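Local coordinates for aminotransferase, class I and II (Erwinia tasmaniensis, PDB 5Z0Q), which is a pyridoxal-5'-phosphate-binding protein of the class I and II aminotransferase family, with two chains in its assembly, at residues Ser83-Lys88 with His207-Leu212; Cys172-Pro177 with Val216-Phe221. One frame throughout, in Å; residues are numbered along the deposited sequence.

Contact 1 of 2, residues Ser83-Lys88 with His207-Leu212; sequences SRFGWK and HCDLVL. With PLP (pyridoxal-5'-phosphate), chain M.
Phe85 meets Cys208 and Asp209 in a small, buried contact between two loops, one leading from helix 71-83 to strand 94-97, the other following strand 200-204. The touching is done by the far end of the aromatic ring: Phe85 CZ lies 3.9 Å from Cys208 SG. The ring is carried beside its own backbone N, with CG anti to the carbonyl carbon (chi1 -48°), and from there it reaches over to the turn. The sulfur stands obliquely to it, 4.9 Å from Cys208 SG to the Phe85 ring centroid, which makes a sulfur-aromatic contact. Arg84 CB lies over the centre of one face of the same ring.

Asp209 approaches differently. Its OD1 sits at the ring edge, close to the ring plane and 3.9 Å from Phe85 CZ, and the carboxylate is turned only 17° from that plane. The carboxylate is chiefly held by other partners: OD1 forms a salt bridge with Arg80, which probably offsets the charge buried here, while OD2 accepts hydrogen bonds from Ser241 and Trp286. Three side chains thus grip its two oxygens.

Cys208 and Asp209 are the central residues of a type I beta turn from His207 to Leu210, closed by a 3.0 Å bond from Leu210 N to His207 O. At the start of this turn His207 directs its ring edge to PLP, with His207 CE1 3.1 Å from PLP O3. The turn packed against Phe85 therefore carries His207 of the pyridoxal-5'-phosphate pocket, as part of the PLP-dependent fold type I shared by the class I and II aminotransferase family.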
loop_
_atom_site.group_PDB
_atom_site.type_symbol
_atom_site.label_atom_id
_atom_site.label_comp_id
_atom_site.label_asym_id
_atom_site.label_seq_id
_atom_site.Cartn_x
_atom_site.Cartn_y
_atom_site.Cartn_z
ATOM N N SER A 83 11.495 1.764 -26.167
ATOM C CA SER A 83 11.136 1.107 -27.417
ATOM C C SER A 83 9.758 1.536 -27.908
ATOM O O SER A 83 9.551 1.695 -29.115
ATOM C CB SER A 83 11.189 -0.412 -27.242
ATOM O OG SER A 83 10.272 -0.840 -26.250
ATOM N N ARG A 84 8.804 1.726 -26.996
ATOM C CA ARG A 84 7.435 2.030 -27.388
ATOM C C ARG A 84 7.126 3.520 -27.419
ATOM O O ARG A 84 6.215 3.934 -28.145
ATOM C CB ARG A 84 6.452 1.327 -26.447
ATOM C CG ARG A 84 6.501 -0.183 -26.553
ATOM C CD ARG A 84 5.224 -0.823 -26.045
ATOM N NE ARG A 84 5.007 -2.121 -26.675
ATOM C CZ ARG A 84 4.386 -2.286 -27.838
ATOM N NH1 ARG A 84 3.915 -1.234 -28.493
ATOM N NH2 ARG A 84 4.234 -3.501 -28.349
ATOM N N PHE A 85 7.858 4.338 -26.663
ATOM C CA PHE A 85 7.571 5.762 -26.598
ATOM C C PHE A 85 8.775 6.643 -26.898
ATOM O O PHE A 85 8.647 7.871 -26.838
ATOM C CB PHE A 85 7.004 6.128 -25.217
ATOM C CG PHE A 85 5.897 5.220 -24.762
ATOM C CD1 PHE A 85 4.652 5.263 -25.368
ATOM C CD2 PHE A 85 6.103 4.318 -23.730
ATOM C CE1 PHE A 85 3.633 4.426 -24.954
ATOM C CE2 PHE A 85 5.086 3.478 -23.310
ATOM C CZ PHE A 85 3.850 3.532 -23.923
ATOM N N GLY A 86 9.926 6.062 -27.228
ATOM C CA GLY A 86 11.114 6.840 -27.521
ATOM C C GLY A 86 11.543 7.710 -26.359
ATOM O O GLY A 86 11.655 8.932 -26.495
ATOM N N TRP A 87 11.783 7.088 -25.208
ATOM C CA TRP A 87 12.109 7.825 -23.990
ATOM C C TRP A 87 13.053 6.966 -23.161
ATOM O O TRP A 87 12.622 5.980 -22.555
ATOM C CB TRP A 87 10.843 8.164 -23.207
ATOM C CG TRP A 87 11.069 9.078 -22.045
ATOM C CD1 TRP A 87 12.038 10.031 -21.926
ATOM C CD2 TRP A 87 10.314 9.119 -20.828
ATOM N NE1 TRP A 87 11.930 10.666 -20.713
ATOM C CE2 TRP A 87 10.879 10.125 -20.020
ATOM C CE3 TRP A 87 9.215 8.403 -20.344
ATOM C CZ2 TRP A 87 10.384 10.433 -18.754
ATOM C CZ3 TRP A 87 8.722 8.711 -19.087
ATOM C CH2 TRP A 87 9.306 9.718 -18.307
ATOM N N LYS A 88 14.333 7.335 -23.134
ATOM C CA LYS A 88 15.310 6.595 -22.346
ATOM C C LYS A 88 15.237 7.034 -20.888
ATOM O O LYS A 88 15.240 8.232 -20.587
ATOM C CB LYS A 88 16.720 6.793 -22.908
ATOM C CG LYS A 88 17.171 8.240 -23.035
ATOM C CD LYS A 88 18.526 8.325 -23.721
ATOM C CE LYS A 88 19.109 9.727 -23.638
ATOM N NZ LYS A 88 19.404 10.116 -22.232
ATOM N N HIS A 207 -3.121 5.061 -18.916
ATOM C CA HIS A 207 -3.751 4.495 -20.102
ATOM C C HIS A 207 -2.847 4.512 -21.329
ATOM O O HIS A 207 -3.340 4.314 -22.444
ATOM C CB HIS A 207 -5.050 5.241 -20.418
ATOM C CG HIS A 207 -6.102 5.102 -19.363
ATOM N ND1 HIS A 207 -6.202 5.963 -18.292
ATOM C CD2 HIS A 207 -7.101 4.199 -19.214
ATOM C CE1 HIS A 207 -7.216 5.597 -17.529
ATOM N NE2 HIS A 207 -7.778 4.530 -18.066
ATOM N N CYS A 208 -1.541 4.728 -21.153
ATOM C CA CYS A 208 -0.649 4.886 -22.297
ATOM C C CYS A 208 -0.555 3.626 -23.150
ATOM O O CYS A 208 -0.204 3.719 -24.331
ATOM C CB CYS A 208 0.746 5.301 -21.823
ATOM S SG CYS A 208 1.578 4.082 -20.784
ATOM N N ASP A 209 -0.861 2.458 -22.590
ATOM C CA ASP A 209 -0.810 1.215 -23.349
ATOM C C ASP A 209 -2.086 0.938 -24.133
ATOM O O ASP A 209 -2.106 -0.006 -24.932
ATOM C CB ASP A 209 -0.533 0.029 -22.417
ATOM C CG ASP A 209 0.854 0.070 -21.808
ATOM O OD1 ASP A 209 1.772 0.621 -22.452
ATOM O OD2 ASP A 209 1.028 -0.454 -20.687
ATOM N N LEU A 210 -3.140 1.728 -23.934
ATOM C CA LEU A 210 -4.443 1.465 -24.535
ATOM C C LEU A 210 -4.768 2.431 -25.672
ATOM O O LEU A 210 -5.929 2.793 -25.874
ATOM C CB LEU A 210 -5.536 1.512 -23.467
ATOM C CG LEU A 210 -5.427 0.457 -22.366
ATOM C CD1 LEU A 210 -6.546 0.617 -21.348
ATOM C CD2 LEU A 210 -5.439 -0.943 -22.966
ATOM N N VAL A 211 -3.758 2.849 -26.429
ATOM C CA VAL A 211 -3.973 3.727 -27.575
ATOM C C VAL A 211 -4.501 2.892 -28.736
ATOM O O VAL A 211 -3.864 1.921 -29.157
ATOM C CB VAL A 211 -2.682 4.459 -27.961
ATOM C CG1 VAL A 211 -2.912 5.330 -29.186
ATOM C CG2 VAL A 211 -2.177 5.292 -26.791
ATOM N N LEU A 212 -5.669 3.271 -29.257
ATOM C CA LEU A 212 -6.300 2.537 -30.345
ATOM C C LEU A 212 -6.133 3.199 -31.705
ATOM O O LEU A 212 -6.244 2.513 -32.726
ATOM C CB LEU A 212 -7.800 2.364 -30.077
ATOM C CG LEU A 212 -8.247 1.790 -28.734
ATOM C CD1 LEU A 212 -9.765 1.731 -28.689
ATOM C CD2 LEU A 212 -7.643 0.416 -28.497
HETATM N N1 PLP M . -5.225 7.175 -12.884
HETATM C C2 PLP M . -6.297 7.238 -13.753
HETATM C C2A PLP M . -6.464 8.425 -14.655
HETATM C C3 PLP M . -7.219 6.199 -13.796
HETATM O O3 PLP M . -8.282 6.261 -14.658
HETATM C C4 PLP M . -7.062 5.097 -12.962
HETATM C C4A PLP M . -7.950 3.899 -13.126
HETATM C C5 PLP M . -5.984 5.042 -12.087
HETATM C C6 PLP M . -5.065 6.085 -12.053
HETATM C C5A PLP M . -5.822 3.839 -11.185
HETATM O O4P PLP M . -5.043 4.156 -10.053
HETATM P P PLP M . -4.977 3.118 -8.823
HETATM O O1P PLP M . -6.378 2.707 -8.438
HETATM O O2P PLP M . -4.298 3.766 -7.639
HETATM O O3P PLP M . -4.191 1.906 -9.262
#

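Contact 2 of 2, residues Cys172-Pro177 with Val216-Phe221; sequences CNPHNP and VQHIPF. With PLP (pyridoxal-5'-phosphate), chain M.
Asn173 and His218 provide most of this buried packing between the loop after strand 166-172 and the one before helix 226-229. Among the polar approaches, the imidazole presents its edge to the backbone carbonyl of Asn173, with Asn173 O 3.5 Å from His218 NE2. The amide plane of Asn173 is inclined 49° to the same ring. CG anti to the backbone N (chi1 -180°) brings Asn173 ND2 to 3.5 Å from Ile219 O, the carbonyl of the residue after His218; the other amide atom, OD1, accepts a hydrogen bond from Tyr182 N.

Apolar packing is slighter. Pro174 CD lies 4.1 Å from His218 CD2, the two side chains crossing at about a right angle.

Cis peptide bonds precede both Pro174 and Pro177, bending the 172-177 loop as it leaves the carboxyl end of a parallel strand in the large mixed sheet, the edge at which PLP-dependent enzymes of fold type I hold PLP.

Within the segments, Asn176 N donates a nearly straight hydrogen bond (170°) to Cys172 SG at 3.3 Å, drawing the loop back over its own start. Gln217 NE2 bonds to His218 O at 2.9 Å from above the carbonyl plane.

On the PLP side, Asn176 ND2 comes 3.1 Å from PLP O3, and Cys172 SG packs 4.0 Å from PLP C2A.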
loop_
_atom_site.group_PDB
_atom_site.type_symbol
_atom_site.label_atom_id
_atom_site.label_comp_id
_atom_site.label_asym_id
_atom_site.label_seq_id
_atom_site.Cartn_x
_atom_site.Cartn_y
_atom_site.Cartn_z
ATOM N N CYS A 172 -3.253 14.643 -17.660
ATOM C CA CYS A 172 -3.739 13.272 -17.787
ATOM C C CYS A 172 -3.724 12.910 -19.265
ATOM O O CYS A 172 -4.573 13.381 -20.026
ATOM C CB CYS A 172 -5.141 13.133 -17.195
ATOM S SG CYS A 172 -5.793 11.449 -17.161
ATOM N N ASN A 173 -2.758 12.082 -19.670
ATOM C CA ASN A 173 -2.596 11.708 -21.070
ATOM C C ASN A 173 -2.262 10.224 -21.187
ATOM O O ASN A 173 -1.172 9.805 -20.778
ATOM C CB ASN A 173 -1.504 12.555 -21.726
ATOM C CG ASN A 173 -1.295 12.209 -23.187
ATOM O OD1 ASN A 173 -2.192 11.688 -23.850
ATOM N ND2 ASN A 173 -0.105 12.500 -23.697
ATOM N N PRO A 174 -3.164 9.392 -21.739
ATOM C CA PRO A 174 -4.497 9.725 -22.261
ATOM C C PRO A 174 -5.455 10.197 -21.170
ATOM O O PRO A 174 -5.286 9.839 -20.006
ATOM C CB PRO A 174 -4.981 8.404 -22.867
ATOM C CG PRO A 174 -3.749 7.595 -23.076
ATOM C CD PRO A 174 -2.841 7.972 -21.954
ATOM N N HIS A 175 -6.448 10.994 -21.550
ATOM C CA HIS A 175 -7.268 11.709 -20.585
ATOM C C HIS A 175 -8.449 10.863 -20.131
ATOM O O HIS A 175 -9.230 10.377 -20.953
ATOM C CB HIS A 175 -7.768 13.026 -21.177
ATOM C CG HIS A 175 -8.528 13.868 -20.204
ATOM N ND1 HIS A 175 -9.853 13.640 -19.898
ATOM C CD2 HIS A 175 -8.147 14.933 -19.459
ATOM C CE1 HIS A 175 -10.255 14.529 -19.009
ATOM N NE2 HIS A 175 -9.240 15.326 -18.726
ATOM N N ASN A 176 -8.573 10.696 -18.820
ATOM C CA ASN A 176 -9.747 10.128 -18.171
ATOM C C ASN A 176 -10.671 11.261 -17.740
ATOM O O ASN A 176 -10.225 12.174 -17.036
ATOM C CB ASN A 176 -9.338 9.299 -16.959
ATOM C CG ASN A 176 -10.470 8.449 -16.414
ATOM O OD1 ASN A 176 -11.290 7.925 -17.166
ATOM N ND2 ASN A 176 -10.515 8.303 -15.097
ATOM N N PRO A 177 -11.960 11.244 -18.115
ATOM C CA PRO A 177 -12.703 10.182 -18.796
ATOM C C PRO A 177 -12.872 10.348 -20.307
ATOM O O PRO A 177 -13.432 9.455 -20.946
ATOM C CB PRO A 177 -14.066 10.261 -18.118
ATOM C CG PRO A 177 -14.241 11.742 -17.893
ATOM C CD PRO A 177 -12.861 12.321 -17.664
ATOM N N VAL A 216 -0.736 6.942 -34.541
ATOM C CA VAL A 216 -0.583 7.893 -33.447
ATOM C C VAL A 216 0.066 7.178 -32.269
ATOM O O VAL A 216 -0.454 6.166 -31.787
ATOM C CB VAL A 216 -1.931 8.510 -33.027
ATOM C CG1 VAL A 216 -1.719 9.560 -31.940
ATOM C CG2 VAL A 216 -2.633 9.116 -34.225
ATOM N N GLN A 217 1.189 7.716 -31.803
ATOM C CA GLN A 217 1.939 7.155 -30.689
ATOM C C GLN A 217 1.749 8.015 -29.449
ATOM O O GLN A 217 1.754 9.246 -29.533
ATOM C CB GLN A 217 3.432 7.060 -31.024
ATOM C CG GLN A 217 4.286 6.549 -29.874
ATOM C CD GLN A 217 5.714 7.044 -29.941
ATOM O OE1 GLN A 217 6.519 6.546 -30.726
ATOM N NE2 GLN A 217 6.035 8.034 -29.117
ATOM N N HIS A 218 1.579 7.365 -28.299
ATOM C CA HIS A 218 1.566 8.091 -27.038
ATOM C C HIS A 218 2.917 8.754 -26.798
ATOM O O HIS A 218 3.973 8.150 -27.014
ATOM C CB HIS A 218 1.234 7.149 -25.882
ATOM C CG HIS A 218 1.544 7.722 -24.533
ATOM N ND1 HIS A 218 2.701 7.424 -23.846
ATOM C CD2 HIS A 218 0.849 8.580 -23.748
ATOM C CE1 HIS A 218 2.704 8.071 -22.694
ATOM N NE2 HIS A 218 1.592 8.779 -22.610
ATOM N N ILE A 219 2.882 10.003 -26.345
ATOM C CA ILE A 219 4.105 10.771 -26.130
ATOM C C ILE A 219 4.201 11.151 -24.659
ATOM O O ILE A 219 3.353 11.906 -24.162
ATOM C CB ILE A 219 4.145 12.020 -27.025
ATOM C CG1 ILE A 219 4.200 11.613 -28.497
ATOM C CG2 ILE A 219 5.331 12.897 -26.665
ATOM C CD1 ILE A 219 4.213 12.776 -29.452
ATOM N N PRO A 220 5.191 10.647 -23.923
ATOM C CA PRO A 220 5.373 11.096 -22.537
ATOM C C PRO A 220 5.693 12.584 -22.483
ATOM O O PRO A 220 6.416 13.114 -23.330
ATOM C CB PRO A 220 6.547 10.247 -22.039
ATOM C CG PRO A 220 6.574 9.061 -22.950
ATOM C CD PRO A 220 6.129 9.572 -24.282
ATOM N N PHE A 221 5.142 13.257 -21.471
ATOM C CA PHE A 221 5.360 14.693 -21.337
ATOM C C PHE A 221 6.837 15.009 -21.136
ATOM O O PHE A 221 7.368 15.947 -21.743
ATOM C CB PHE A 221 4.530 15.244 -20.177
ATOM C CG PHE A 221 4.651 16.731 -19.994
ATOM C CD1 PHE A 221 3.846 17.598 -20.712
ATOM C CD2 PHE A 221 5.569 17.262 -19.101
ATOM C CE1 PHE A 221 3.953 18.969 -20.548
ATOM C CE2 PHE A 221 5.683 18.632 -18.932
ATOM C CZ PHE A 221 4.873 19.486 -19.656
HETATM N N1 PLP M . -5.225 7.175 -12.884
HETATM C C2 PLP M . -6.297 7.238 -13.753
HETATM C C2A PLP M . -6.464 8.425 -14.655
HETATM C C3 PLP M . -7.219 6.199 -13.796
HETATM O O3 PLP M . -8.282 6.261 -14.658
HETATM C C4 PLP M . -7.062 5.097 -12.962
HETATM C C4A PLP M . -7.950 3.899 -13.126
HETATM C C5 PLP M . -5.984 5.042 -12.087
HETATM C C6 PLP M . -5.065 6.085 -12.053
HETATM C C5A PLP M . -5.822 3.839 -11.185
HETATM O O4P PLP M . -5.043 4.156 -10.053
HETATM P P PLP M . -4.977 3.118 -8.823
HETATM O O1P PLP M . -6.378 2.707 -8.438
HETATM O O2P PLP M . -4.298 3.766 -7.639
HETATM O O3P PLP M . -4.191 1.906 -9.262
#

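How the contacts relate
The centres of contacts 1 and 2 lie about 9 Å apart, and the two touch directly. Their segments alternate along the chain, in the order 83-88, 172-177, 207-212 and 216-221. Segments 207-212 and 216-221 belong to one long loop between strand 200-204 and helix 226-229, so this connection is packed against two earlier parts of the chain. His218 joins the contacts: its ring meets that of Phe85 edge-to-face and also packs on Cys208. Pro174 lies against the backbone of His207. Both contacts reach the same PLP, which is also hydrogen-bonded to Val100 N and Val101 N of the same chain and to Tyr66 OH of the second subunit.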